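Local coordinates for putative type I restriction enzyme R protein (Bacteroides fragilis NCTC 9343, PDB 3EVY) that is probably the subunit of a type I restriction enzyme needed for DNA cleavage and ATP hydrolysis, here as a helical piece of its C-terminal region, at residues Val17-Glu22 and Leu57-Glu62; Glu22-Phe27 and Leu74-Gln79; Glu26-Phe31 and Ala82-Lys87. One frame throughout, in Å; residues are numbered along the deposited sequence.

Contact 1: residues Val17-Glu22 and Leu57-Glu62; sequences VERFNE and LRLRNE
An antiparallel helix pair in the C-terminal part of this HsdR-family subunit is joined here by F20 and R19 of helix 12-30 meeting L59 and R60 of helix 43-63. The two short segments run at 150° to one another, their axes 9.9 Å apart at closest approach. The CA atoms of F20 and L59 lie 6.4 Å apart, making this the nearest backbone approach. L59 brings one methyl up to the opposing backbone, with CD2 only 3.6 Å from CA of F20. The same methyl reaches the aliphatic base of R19, CD2 to CB 4.0 Å, while CG of L59 sits at the edge of the F20 ring, near its plane. With CG of F20 anti to the backbone N (chi1 178°), the phenyl projects past L59 and arrives beside R60. There CE1 of F20 touches CB of R60 at 3.9 Å, and CZ comes within 3.5 Å of NH2. The ring and the guanidinium planes stand 72° apart, so the groups are not stacked; CZ approaches the guanidinium at its edge. A bend at chi2 carries the R60 chain obliquely across the end of the ring, CD near CE1 and CZ, and its buried charge is met by E78 in a salt bridge and by the ring of F81 in a cation-pi contact. NH2 of R19 and OE2 of E62 carry opposite charges but remain 5.0 Å apart. L16 and M23, a turn to each side of F20 on helix 12-30, also pack on L59, while helix 78-91 reaches F20 through F81.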
loop_
_atom_site.group_PDB
_atom_site.type_symbol
_atom_site.label_atom_id
_atom_site.label_comp_id
_atom_site.label_asym_id
_atom_site.label_seq_id
_atom_site.Cartn_x
_atom_site.Cartn_y
_atom_site.Cartn_z
ATOM N N VAL A 17 -3.974 -10.441 5.691
ATOM C CA VAL A 17 -4.904 -9.298 5.619
ATOM C C VAL A 17 -4.694 -8.396 6.821
ATOM O O VAL A 17 -4.636 -7.183 6.669
ATOM C CB VAL A 17 -6.400 -9.740 5.517
ATOM C CG1 VAL A 17 -7.391 -8.578 5.835
ATOM C CG2 VAL A 17 -6.707 -10.340 4.153
ATOM N N GLU A 18 -4.515 -8.992 8.010
ATOM C CA GLU A 18 -4.273 -8.218 9.227
ATOM C C GLU A 18 -2.968 -7.422 9.157
ATOM O O GLU A 18 -2.953 -6.245 9.462
ATOM C CB GLU A 18 -4.228 -9.169 10.430
ATOM C CG GLU A 18 -3.991 -8.420 11.722
ATOM C CD GLU A 18 -3.923 -9.361 12.910
ATOM O OE1 GLU A 18 -4.629 -10.409 12.883
ATOM O OE2 GLU A 18 -3.139 -9.042 13.844
ATOM N N ARG A 19 -1.869 -8.067 8.763
ATOM C CA ARG A 19 -0.629 -7.392 8.448
ATOM C C ARG A 19 -0.809 -6.247 7.394
ATOM O O ARG A 19 -0.209 -5.178 7.529
ATOM C CB ARG A 19 0.403 -8.353 7.850
ATOM C CG ARG A 19 1.258 -9.084 8.862
ATOM C CD ARG A 19 2.010 -10.300 8.242
ATOM N NE ARG A 19 3.029 -9.832 7.300
ATOM C CZ ARG A 19 3.625 -10.599 6.393
ATOM N NH1 ARG A 19 3.339 -11.894 6.319
ATOM N NH2 ARG A 19 4.529 -10.067 5.577
ATOM N N PHE A 20 -1.536 -6.511 6.315
ATOM C CA PHE A 20 -1.669 -5.465 5.240
ATOM C C PHE A 20 -2.362 -4.233 5.837
ATOM O O PHE A 20 -1.954 -3.088 5.582
ATOM C CB PHE A 20 -2.518 -5.938 4.044
ATOM C CG PHE A 20 -2.667 -4.845 2.997
ATOM C CD1 PHE A 20 -1.678 -4.635 2.066
ATOM C CD2 PHE A 20 -3.684 -3.919 3.092
ATOM C CE1 PHE A 20 -1.751 -3.562 1.195
ATOM C CE2 PHE A 20 -3.771 -2.869 2.191
ATOM C CZ PHE A 20 -2.823 -2.698 1.259
ATOM N N ASN A 21 -3.393 -4.489 6.646
ATOM C CA ASN A 21 -4.217 -3.401 7.155
ATOM C C ASN A 21 -3.468 -2.534 8.187
ATOM O O ASN A 21 -3.680 -1.294 8.284
ATOM C CB ASN A 21 -5.561 -3.907 7.681
ATOM C CG ASN A 21 -6.515 -4.295 6.572
ATOM O OD1 ASN A 21 -6.313 -3.932 5.379
ATOM N ND2 ASN A 21 -7.573 -4.981 6.933
ATOM N N GLU A 22 -2.610 -3.174 8.969
ATOM C CA GLU A 22 -1.740 -2.413 9.881
ATOM C C GLU A 22 -0.728 -1.597 9.136
ATOM O O GLU A 22 -0.466 -0.426 9.498
ATOM C CB GLU A 22 -1.053 -3.348 10.898
ATOM C CG GLU A 22 -2.052 -3.952 11.851
ATOM C CD GLU A 22 -1.486 -5.163 12.657
ATOM O OE1 GLU A 22 -0.272 -5.521 12.484
ATOM O OE2 GLU A 22 -2.282 -5.761 13.447
ATOM N N LEU A 57 2.591 -3.108 -1.750
ATOM C CA LEU A 57 2.238 -3.623 -3.073
ATOM C C LEU A 57 2.464 -5.211 -3.107
ATOM O O LEU A 57 1.642 -5.970 -3.633
ATOM C CB LEU A 57 3.043 -2.922 -4.203
ATOM C CG LEU A 57 2.949 -3.692 -5.556
ATOM C CD1 LEU A 57 1.441 -3.740 -6.136
ATOM C CD2 LEU A 57 3.893 -3.085 -6.635
ATOM N N ARG A 58 3.559 -5.675 -2.530
ATOM C CA ARG A 58 3.903 -7.122 -2.537
ATOM C C ARG A 58 2.928 -7.910 -1.692
ATOM O O ARG A 58 2.486 -9.019 -2.092
ATOM C CB ARG A 58 5.349 -7.325 -2.047
ATOM C CG ARG A 58 6.398 -6.916 -3.084
ATOM C CD ARG A 58 7.842 -7.016 -2.593
ATOM N NE ARG A 58 8.175 -8.396 -2.208
ATOM C CZ ARG A 58 8.628 -9.335 -3.049
ATOM N NH1 ARG A 58 8.840 -9.068 -4.345
ATOM N NH2 ARG A 58 8.872 -10.561 -2.573
ATOM N N LEU A 59 2.496 -7.317 -0.578
ATOM C CA LEU A 59 1.613 -7.996 0.332
ATOM C C LEU A 59 0.191 -8.004 -0.277
ATOM O O LEU A 59 -0.568 -8.992 -0.190
ATOM C CB LEU A 59 1.636 -7.290 1.698
ATOM C CG LEU A 59 0.794 -7.763 2.867
ATOM C CD1 LEU A 59 0.860 -9.293 3.015
ATOM C CD2 LEU A 59 1.353 -7.084 4.202
ATOM N N ARG A 60 -0.179 -6.909 -0.898
ATOM C CA ARG A 60 -1.454 -6.867 -1.608
ATOM C C ARG A 60 -1.495 -7.959 -2.701
ATOM O O ARG A 60 -2.485 -8.639 -2.860
ATOM C CB ARG A 60 -1.703 -5.527 -2.217
ATOM C CG ARG A 60 -3.141 -5.302 -2.685
ATOM C CD ARG A 60 -3.569 -3.932 -2.268
ATOM N NE ARG A 60 -4.886 -3.624 -2.736
ATOM C CZ ARG A 60 -5.748 -2.828 -2.136
ATOM N NH1 ARG A 60 -6.931 -2.688 -2.665
ATOM N NH2 ARG A 60 -5.476 -2.258 -0.972
ATOM N N ASN A 61 -0.428 -8.130 -3.452
ATOM C CA ASN A 61 -0.421 -9.136 -4.535
ATOM C C ASN A 61 -0.471 -10.544 -3.959
ATOM O O ASN A 61 -1.083 -11.466 -4.512
ATOM C CB ASN A 61 0.821 -8.921 -5.426
ATOM C CG ASN A 61 0.556 -7.878 -6.485
ATOM O OD1 ASN A 61 -0.606 -7.702 -6.861
ATOM N ND2 ASN A 61 1.588 -7.125 -6.907
ATOM N N GLU A 62 0.120 -10.691 -2.785
ATOM C CA GLU A 62 0.178 -11.925 -2.061
ATOM C C GLU A 62 -1.204 -12.351 -1.569
ATOM O O GLU A 62 -1.614 -13.482 -1.798
ATOM C CB GLU A 62 1.160 -11.730 -0.848
ATOM C CG GLU A 62 1.209 -12.885 0.117
ATOM C CD GLU A 62 2.527 -12.981 0.930
ATOM O OE1 GLU A 62 2.829 -14.102 1.343
ATOM O OE2 GLU A 62 3.236 -11.972 1.194
#

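Contact 2: residues Glu22-Phe27 and Leu74-Gln79; sequences EMAAEF and LTIEEQ
N of F27 donates to O of M23 at 2.8 Å, the shortest backbone bond within the two segments, and the helical turn it closes holds A24 and F27 with their CB atoms toward T75 and I76. The contact is a loop-on-helix packing in the C-terminal region of the R subunit: residues 74-77 belong to the connection leading into helix 78-91, and they lie against helix 12-30. The apolar surface is small and centres on A24. Its single methyl, CB, lies 3.8 Å from CB of T75 and 3.9 Å from CG2 of the same threonine. That threonine methyl is anti to the backbone N, whereas OG1 lies anti to the carbonyl carbon, beside the backbone N, and it is the carbon branch that meets alanine. I76 adds the tip of its longer branch, CD1, at 4.0 Å from CB of A24. The short alanine side chain lets the loop come close, the CA atoms of A24 and T75 being 6.5 Å apart. I76 has a positive phi of 78°, an unusual setting for a residue with a side chain. N of T75 bonds to OD1 of N21, one turn before A24 on helix 12-30, while NH2 of R60 ties the connection to helix 43-63 by a hydrogen bond to O of I76 and a weak one to O of T75. Beyond I76, E77 occupies the N-cap position of helix 78-91, and E78, in its first turn, forms a salt bridge with K64. The far end of the patch is reached by F27, whose ring meets I76 obliquely, CD2 of F27 4.4 Å from CD1 of I76.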
loop_
_atom_site.group_PDB
_atom_site.type_symbol
_atom_site.label_atom_id
_atom_site.label_comp_id
_atom_site.label_asym_id
_atom_site.label_seq_id
_atom_site.Cartn_x
_atom_site.Cartn_y
_atom_site.Cartn_z
ATOM N N GLU A 22 -2.610 -3.174 8.969
ATOM C CA GLU A 22 -1.740 -2.413 9.881
ATOM C C GLU A 22 -0.728 -1.597 9.136
ATOM O O GLU A 22 -0.466 -0.426 9.498
ATOM C CB GLU A 22 -1.053 -3.348 10.898
ATOM C CG GLU A 22 -2.052 -3.952 11.851
ATOM C CD GLU A 22 -1.486 -5.163 12.657
ATOM O OE1 GLU A 22 -0.272 -5.521 12.484
ATOM O OE2 GLU A 22 -2.282 -5.761 13.447
ATOM N N MET A 23 -0.090 -2.215 8.148
ATOM C CA MET A 23 0.845 -1.525 7.248
ATOM C C MET A 23 0.144 -0.347 6.568
ATOM O O MET A 23 0.715 0.724 6.475
ATOM C CB MET A 23 1.281 -2.467 6.164
ATOM C CG MET A 23 2.547 -2.137 5.416
ATOM S SD MET A 23 3.131 -3.617 4.454
ATOM C CE MET A 23 2.921 -4.791 5.914
ATOM N N ALA A 24 -1.090 -0.540 6.106
ATOM C CA ALA A 24 -1.783 0.528 5.374
ATOM C C ALA A 24 -2.095 1.752 6.267
ATOM O O ALA A 24 -1.931 2.903 5.864
ATOM C CB ALA A 24 -3.112 -0.010 4.764
ATOM N N ALA A 25 -2.581 1.500 7.471
ATOM C CA ALA A 25 -2.989 2.598 8.365
ATOM C C ALA A 25 -1.758 3.359 8.761
ATOM O O ALA A 25 -1.814 4.573 8.987
ATOM C CB ALA A 25 -3.713 2.055 9.607
ATOM N N GLU A 26 -0.631 2.659 8.869
ATOM C CA GLU A 26 0.619 3.348 9.071
ATOM C C GLU A 26 1.070 4.124 7.841
ATOM O O GLU A 26 1.413 5.290 7.952
ATOM C CB GLU A 26 1.714 2.392 9.522
ATOM C CG GLU A 26 1.481 1.938 11.006
ATOM C CD GLU A 26 1.839 0.475 11.269
ATOM O OE1 GLU A 26 2.843 -0.038 10.692
ATOM O OE2 GLU A 26 1.102 -0.160 12.059
ATOM N N PHE A 27 1.082 3.483 6.672
ATOM C CA PHE A 27 1.326 4.191 5.390
ATOM C C PHE A 27 0.468 5.480 5.268
ATOM O O PHE A 27 0.981 6.528 4.934
ATOM C CB PHE A 27 0.976 3.268 4.218
ATOM C CG PHE A 27 1.096 3.927 2.863
ATOM C CD1 PHE A 27 2.297 3.949 2.181
ATOM C CD2 PHE A 27 -0.016 4.496 2.261
ATOM C CE1 PHE A 27 2.398 4.585 0.892
ATOM C CE2 PHE A 27 0.062 5.094 1.013
ATOM C CZ PHE A 27 1.268 5.152 0.331
ATOM N N LEU A 74 -9.596 -5.230 2.588
ATOM C CA LEU A 74 -8.413 -4.391 2.672
ATOM C C LEU A 74 -8.723 -2.882 2.801
ATOM O O LEU A 74 -9.608 -2.370 2.107
ATOM C CB LEU A 74 -7.579 -4.539 1.389
ATOM C CG LEU A 74 -7.088 -5.973 1.034
ATOM C CD1 LEU A 74 -6.057 -5.805 -0.048
ATOM C CD2 LEU A 74 -6.427 -6.595 2.301
ATOM N N THR A 75 -7.938 -2.196 3.643
ATOM C CA THR A 75 -7.910 -0.733 3.724
ATOM C C THR A 75 -7.388 -0.225 2.353
ATOM O O THR A 75 -6.548 -0.892 1.731
ATOM C CB THR A 75 -6.934 -0.283 4.832
ATOM O OG1 THR A 75 -7.371 -0.831 6.075
ATOM C CG2 THR A 75 -6.863 1.189 4.947
ATOM N N ILE A 76 -7.899 0.916 1.893
ATOM C CA ILE A 76 -7.524 1.529 0.630
ATOM C C ILE A 76 -8.194 0.839 -0.495
ATOM O O ILE A 76 -7.962 -0.379 -0.734
ATOM C CB ILE A 76 -5.946 1.564 0.366
ATOM C CG1 ILE A 76 -5.198 2.047 1.613
ATOM C CG2 ILE A 76 -5.632 2.551 -0.805
ATOM C CD1 ILE A 76 -3.637 2.157 1.438
ATOM N N GLU A 77 -9.006 1.583 -1.214
ATOM C CA GLU A 77 -9.754 0.991 -2.311
ATOM C C GLU A 77 -8.770 0.654 -3.439
ATOM O O GLU A 77 -7.715 1.280 -3.537
ATOM C CB GLU A 77 -10.754 2.049 -2.836
ATOM C CG GLU A 77 -11.998 2.138 -1.974
ATOM C CD GLU A 77 -13.020 3.092 -2.547
ATOM O OE1 GLU A 77 -12.694 3.769 -3.549
ATOM O OE2 GLU A 77 -14.148 3.170 -1.976
ATOM N N GLU A 78 -9.145 -0.300 -4.310
ATOM C CA GLU A 78 -8.276 -0.691 -5.456
ATOM C C GLU A 78 -7.849 0.480 -6.301
ATOM O O GLU A 78 -6.648 0.643 -6.583
ATOM C CB GLU A 78 -8.979 -1.717 -6.340
ATOM C CG GLU A 78 -8.872 -3.116 -5.783
ATOM C CD GLU A 78 -7.397 -3.584 -5.629
ATOM O OE1 GLU A 78 -6.543 -3.364 -6.514
ATOM O OE2 GLU A 78 -7.093 -4.126 -4.574
ATOM N N GLN A 79 -8.820 1.325 -6.685
ATOM C CA GLN A 79 -8.513 2.504 -7.516
ATOM C C GLN A 79 -7.549 3.491 -6.855
ATOM O O GLN A 79 -6.509 3.884 -7.459
ATOM C CB GLN A 79 -9.794 3.211 -7.956
ATOM C CG GLN A 79 -9.521 4.345 -9.003
ATOM C CD GLN A 79 -8.675 3.870 -10.200
ATOM O OE1 GLN A 79 -9.072 2.960 -10.942
ATOM N NE2 GLN A 79 -7.492 4.460 -10.364
#

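Contact 3: residues Glu26-Phe31 and Ala82-Lys87; sequences EFLSYF and ADYQSK
Y84 has by far the largest surface buried here, and it spends it on F27, F31 and L28 near the end of helix 12-30. Its phenol reaches across a wide backbone gap: the nearest CA atoms, those of F31 and Y84, are 9.5 Å apart. F27 presents the edge of its ring to one face of Y84. The centroids are 5.0 Å apart and the planes stand at 80°, the geometry of a T-shaped pair. The touching edge is CE2 and CZ of F27, with CE2 3.7 Å from CE1 of Y84. CG of Y84 lies anti to its own carbonyl carbon (chi1 -78°), a setting that sends the phenol outward from helix 78-91. This aromatic pair joins helix 12-30 to helix 78-91 in the all-helical core of the fragment, where F53 and V37 also pack on Y84 and M56 on F27. At the far end of the phenol, OH stands 2.9 Å from O of F31 and 3.6 Å from CD2 of L28, the leucine and the tyrosine side chains crossing at about a right angle. F31 reaches the phenol ring more loosely, through CB, while its own ring turns away: CD2 of F31 lies 3.6 Å above one face of the F27 ring, offset toward the rim, and F49 meets F31 edge-to-face. O of F27 accepts two backbone N-H groups, those of Y30 three residues on and F31 four residues on, and OG of S29 donates to O of E26 at 2.6 Å, in the carbonyl plane at a lone pair.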
loop_
_atom_site.group_PDB
_atom_site.type_symbol
_atom_site.label_atom_id
_atom_site.label_comp_id
_atom_site.label_asym_id
_atom_site.label_seq_id
_atom_site.Cartn_x
_atom_site.Cartn_y
_atom_site.Cartn_z
ATOM N N GLU A 26 -0.631 2.659 8.869
ATOM C CA GLU A 26 0.619 3.348 9.071
ATOM C C GLU A 26 1.070 4.124 7.841
ATOM O O GLU A 26 1.413 5.290 7.952
ATOM C CB GLU A 26 1.714 2.392 9.522
ATOM C CG GLU A 26 1.481 1.938 11.006
ATOM C CD GLU A 26 1.839 0.475 11.269
ATOM O OE1 GLU A 26 2.843 -0.038 10.692
ATOM O OE2 GLU A 26 1.102 -0.160 12.059
ATOM N N PHE A 27 1.082 3.483 6.672
ATOM C CA PHE A 27 1.326 4.191 5.390
ATOM C C PHE A 27 0.468 5.480 5.268
ATOM O O PHE A 27 0.981 6.528 4.934
ATOM C CB PHE A 27 0.976 3.268 4.218
ATOM C CG PHE A 27 1.096 3.927 2.863
ATOM C CD1 PHE A 27 2.297 3.949 2.181
ATOM C CD2 PHE A 27 -0.016 4.496 2.261
ATOM C CE1 PHE A 27 2.398 4.585 0.892
ATOM C CE2 PHE A 27 0.062 5.094 1.013
ATOM C CZ PHE A 27 1.268 5.152 0.331
ATOM N N LEU A 28 -0.822 5.356 5.479
ATOM C CA LEU A 28 -1.754 6.500 5.417
ATOM C C LEU A 28 -1.460 7.620 6.445
ATOM O O LEU A 28 -1.755 8.780 6.197
ATOM C CB LEU A 28 -3.230 6.068 5.511
ATOM C CG LEU A 28 -3.711 5.254 4.330
ATOM C CD1 LEU A 28 -5.074 4.578 4.629
ATOM C CD2 LEU A 28 -3.705 6.069 3.033
ATOM N N SER A 29 -0.869 7.286 7.586
ATOM C CA SER A 29 -0.509 8.352 8.555
ATOM C C SER A 29 0.699 9.156 8.069
ATOM O O SER A 29 0.947 10.252 8.565
ATOM C CB SER A 29 -0.274 7.779 9.949
ATOM O OG SER A 29 0.897 6.991 9.879
ATOM N N TYR A 30 1.444 8.626 7.096
ATOM C CA TYR A 30 2.551 9.350 6.487
ATOM C C TYR A 30 2.133 10.053 5.205
ATOM O O TYR A 30 2.585 11.178 4.950
ATOM C CB TYR A 30 3.693 8.410 6.074
ATOM C CG TYR A 30 4.646 7.992 7.186
ATOM C CD1 TYR A 30 5.724 8.826 7.592
ATOM C CD2 TYR A 30 4.496 6.748 7.813
ATOM C CE1 TYR A 30 6.614 8.435 8.612
ATOM C CE2 TYR A 30 5.373 6.340 8.824
ATOM C CZ TYR A 30 6.430 7.181 9.217
ATOM O OH TYR A 30 7.271 6.737 10.227
ATOM N N PHE A 31 1.300 9.405 4.389
ATOM C CA PHE A 31 0.906 9.885 3.025
ATOM C C PHE A 31 -0.588 9.793 2.930
ATOM O O PHE A 31 -1.118 8.830 2.399
ATOM C CB PHE A 31 1.563 9.018 1.953
ATOM C CG PHE A 31 3.069 8.852 2.211
ATOM C CD1 PHE A 31 3.939 9.931 2.078
ATOM C CD2 PHE A 31 3.579 7.617 2.588
ATOM C CE1 PHE A 31 5.298 9.773 2.395
ATOM C CE2 PHE A 31 4.930 7.431 2.884
ATOM C CZ PHE A 31 5.796 8.496 2.780
ATOM N N ALA A 82 -4.187 1.993 -6.791
ATOM C CA ALA A 82 -3.605 2.211 -8.152
ATOM C C ALA A 82 -3.074 3.617 -8.392
ATOM O O ALA A 82 -2.057 3.808 -9.061
ATOM C CB ALA A 82 -4.615 1.860 -9.219
ATOM N N ASP A 83 -3.781 4.621 -7.878
ATOM C CA ASP A 83 -3.313 6.004 -7.942
ATOM C C ASP A 83 -2.018 6.226 -7.161
ATOM O O ASP A 83 -1.118 6.892 -7.624
ATOM C CB ASP A 83 -4.439 6.949 -7.498
ATOM C CG ASP A 83 -5.632 6.952 -8.482
ATOM O OD1 ASP A 83 -5.451 6.603 -9.665
ATOM O OD2 ASP A 83 -6.753 7.255 -8.056
ATOM N N TYR A 84 -1.882 5.641 -5.971
ATOM C CA TYR A 84 -0.579 5.678 -5.314
ATOM C C TYR A 84 0.465 4.926 -6.162
ATOM O O TYR A 84 1.634 5.306 -6.224
ATOM C CB TYR A 84 -0.657 5.031 -3.932
ATOM C CG TYR A 84 -1.289 5.897 -2.843
ATOM C CD1 TYR A 84 -0.575 6.973 -2.266
ATOM C CD2 TYR A 84 -2.589 5.619 -2.364
ATOM C CE1 TYR A 84 -1.125 7.720 -1.242
ATOM C CE2 TYR A 84 -3.158 6.398 -1.353
ATOM C CZ TYR A 84 -2.429 7.428 -0.795
ATOM O OH TYR A 84 -2.974 8.194 0.234
ATOM N N GLN A 85 0.021 3.862 -6.814
ATOM C CA GLN A 85 0.947 3.020 -7.560
ATOM C C GLN A 85 1.489 3.807 -8.771
ATOM O O GLN A 85 2.675 3.734 -9.090
ATOM C CB GLN A 85 0.234 1.772 -7.980
ATOM C CG GLN A 85 1.125 0.671 -8.504
ATOM C CD GLN A 85 0.307 -0.471 -9.080
ATOM O OE1 GLN A 85 -0.310 -0.339 -10.135
ATOM N NE2 GLN A 85 0.283 -1.565 -8.396
ATOM N N SER A 86 0.654 4.625 -9.411
ATOM C CA SER A 86 1.204 5.462 -10.525
ATOM C C SER A 86 2.372 6.317 -10.044
ATOM O O SER A 86 3.401 6.430 -10.746
ATOM C CB SER A 86 0.143 6.366 -11.159
ATOM O OG SER A 86 -0.953 5.548 -11.544
ATOM N N LYS A 87 2.231 6.906 -8.853
ATOM C CA LYS A 87 3.321 7.744 -8.292
ATOM C C LYS A 87 4.550 6.914 -8.049
ATOM O O LYS A 87 5.703 7.379 -8.227
ATOM C CB LYS A 87 2.928 8.389 -6.943
ATOM C CG LYS A 87 1.748 9.293 -6.987
ATOM C CD LYS A 87 2.085 10.598 -7.724
ATOM C CE LYS A 87 1.341 11.843 -7.155
ATOM N NZ LYS A 87 1.372 12.974 -8.201
#

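In the fold
From the N terminus, helix 12-30 supplies the first segment of all three contacts, in the order 17-22, 22-27 and 26-31. Contact 1 closes the loop through helices 34-38 and 43-63, contact 2 the longer one to the connection before helix 78-91, and contact 3 the longest in sequence, reaching that helix itself. Contact 1 crosses both others along the chain, yet meets contact 2 at E22; contacts 2 and 3 share E26 and F27. Centres of contacts 1 and 2, and of 2 and 3, are about 8 Å apart; those of 1 and 3 about 13 Å. Helix 12-30 and its end thus pack in succession on helix 43-63, the connection and helix 78-91.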